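Local coordinates for protein threonine synthase (Brucella melitensis bv. 1, PDB 4F4F) that probably catalyses the pyridoxal phosphate-dependent conversion of O-phospho-L-homoserine and water to L-threonine and phosphate, the last step of threonine biosynthesis, at residues Gly385-Pro390 / Ala426-Glu431. Sequence-based numbering, arbitrary orientation.
Sequences GYLLDP and AACGVE
Leu-387 divides its two methyls between Cys-428 and Val-430, which flank Gly-429 in the chain. CD1 packs against the sulfur of Cys-428, with SG 3.7 Å from Leu-387 CD1, while CD2 reaches tip to tip toward Val-430, whose CG1 lies 4.0 Å from Leu-387 CD2. With CG opposite the backbone N (chi1 -173°), the fork is carried out from the linker between helices 370-384 and 390-402 toward 426-431, and chi2 (63°) turns CD1 to the sulfur and CD2 to the valine. On the facing side, SG sits between the backbone N and carbonyl carbon of Cys-428. There it also accepts a weak but fairly straight N-H...S bond (158°), Val-430 N to Cys-428 SG 3.7 Å, which at most lightly steadies the sulfur. Gly-429, with positive phi, makes the turn that brings Val-430 round beside the cysteine. No hydrogen bond crosses between 385-390 and 426-431, so apolar packing alone joins them directly. Leu-381 of helix 370-384 touches both Cys-428 and Val-430, and Val-424 and Pro-417 adjoin Leu-387. The example illustrates a helix that gives way to a glycine of positive phi and packs there against an interhelical loop, here near the surface of threonine synthase and away from its cofactor pocket.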
loop_
_atom_site.group_PDB
_atom_site.type_symbol
_atom_site.label_atom_id
_atom_site.label_comp_id
_atom_site.label_asym_id
_atom_site.label_seq_id
_atom_site.Cartn_x
_atom_site.Cartn_y
_atom_site.Cartn_z
ATOM N N GLY A 385 1.535 22.142 17.015
ATOM C CA GLY A 385 1.257 22.910 15.806
ATOM C C GLY A 385 1.189 22.036 14.554
ATOM O O GLY A 385 1.190 22.554 13.454
ATOM N N TYR A 386 1.140 20.718 14.740
ATOM C CA TYR A 386 1.189 19.748 13.681
ATOM C C TYR A 386 -0.169 19.083 13.416
ATOM O O TYR A 386 -0.812 18.564 14.316
ATOM C CB TYR A 386 2.279 18.680 13.964
ATOM C CG TYR A 386 2.500 17.754 12.819
ATOM C CD1 TYR A 386 3.303 18.118 11.745
ATOM C CD2 TYR A 386 1.873 16.518 12.761
ATOM C CE1 TYR A 386 3.491 17.284 10.658
ATOM C CE2 TYR A 386 2.027 15.692 11.646
ATOM C CZ TYR A 386 2.847 16.082 10.608
ATOM O OH TYR A 386 3.012 15.256 9.510
ATOM N N LEU A 387 -0.594 19.097 12.149
ATOM C CA LEU A 387 -1.920 18.657 11.777
ATOM C C LEU A 387 -1.870 17.253 11.151
ATOM O O LEU A 387 -1.274 17.068 10.098
ATOM C CB LEU A 387 -2.520 19.627 10.772
ATOM C CG LEU A 387 -3.984 19.355 10.446
ATOM C CD1 LEU A 387 -4.901 19.505 11.672
ATOM C CD2 LEU A 387 -4.392 20.298 9.318
ATOM N N LEU A 388 -2.524 16.288 11.798
ATOM C CA LEU A 388 -2.648 14.918 11.297
ATOM C C LEU A 388 -4.004 14.651 10.619
ATOM O O LEU A 388 -5.058 15.122 11.061
ATOM C CB LEU A 388 -2.529 13.922 12.461
ATOM C CG LEU A 388 -1.197 13.837 13.196
ATOM C CD1 LEU A 388 -1.393 13.581 14.687
ATOM C CD2 LEU A 388 -0.292 12.785 12.530
ATOM N N ASP A 389 -3.960 13.813 9.591
ATOM C CA ASP A 389 -5.158 13.181 9.071
ATOM C C ASP A 389 -5.568 12.061 10.072
ATOM O O ASP A 389 -4.798 11.695 10.987
ATOM C CB ASP A 389 -4.930 12.659 7.629
ATOM C CG ASP A 389 -4.862 11.150 7.552
ATOM O OD1 ASP A 389 -5.840 10.539 7.099
ATOM O OD2 ASP A 389 -3.834 10.579 7.962
ATOM N N PRO A 390 -6.759 11.487 9.899
ATOM C CA PRO A 390 -7.221 10.461 10.861
ATOM C C PRO A 390 -6.438 9.139 10.848
ATOM O O PRO A 390 -6.137 8.616 11.906
ATOM C CB PRO A 390 -8.683 10.230 10.478
ATOM C CG PRO A 390 -8.920 10.968 9.210
ATOM C CD PRO A 390 -7.830 11.946 8.999
ATOM N N ALA A 426 -13.903 18.237 12.014
ATOM C CA ALA A 426 -14.681 17.742 13.157
ATOM C C ALA A 426 -13.783 17.581 14.391
ATOM O O ALA A 426 -14.180 17.919 15.484
ATOM C CB ALA A 426 -15.376 16.418 12.821
ATOM N N ALA A 427 -12.557 17.114 14.200
ATOM C CA ALA A 427 -11.662 16.845 15.324
ATOM C C ALA A 427 -11.111 18.098 15.964
ATOM O O ALA A 427 -10.980 18.162 17.183
ATOM C CB ALA A 427 -10.498 15.950 14.885
ATOM N N CYS A 428 -10.742 19.077 15.158
ATOM C CA CYS A 428 -9.981 20.214 15.675
ATOM C C CYS A 428 -10.378 21.562 15.147
ATOM O O CYS A 428 -9.760 22.540 15.504
ATOM C CB CYS A 428 -8.485 20.000 15.384
ATOM S SG CYS A 428 -7.990 20.081 13.642
ATOM N N GLY A 429 -11.389 21.626 14.286
ATOM C CA GLY A 429 -11.843 22.898 13.740
ATOM C C GLY A 429 -11.039 23.491 12.600
ATOM O O GLY A 429 -11.394 24.560 12.098
ATOM N N VAL A 430 -9.948 22.852 12.192
ATOM C CA VAL A 430 -9.156 23.382 11.083
ATOM C C VAL A 430 -9.650 22.778 9.765
ATOM O O VAL A 430 -9.909 21.571 9.682
ATOM C CB VAL A 430 -7.661 23.092 11.277
ATOM C CG1 VAL A 430 -6.883 23.326 9.980
ATOM C CG2 VAL A 430 -7.116 23.937 12.417
ATOM N N GLU A 431 -9.831 23.627 8.754
ATOM C CA GLU A 431 -10.111 23.144 7.410
ATOM C C GLU A 431 -8.739 23.016 6.750
ATOM O O GLU A 431 -8.121 24.025 6.459
ATOM C CB GLU A 431 -11.016 24.124 6.638
ATOM C CG GLU A 431 -11.502 23.634 5.269
ATOM C CD GLU A 431 -12.140 22.257 5.277
ATOM O OE1 GLU A 431 -12.947 21.932 6.179
ATOM O OE2 GLU A 431 -11.837 21.478 4.351
#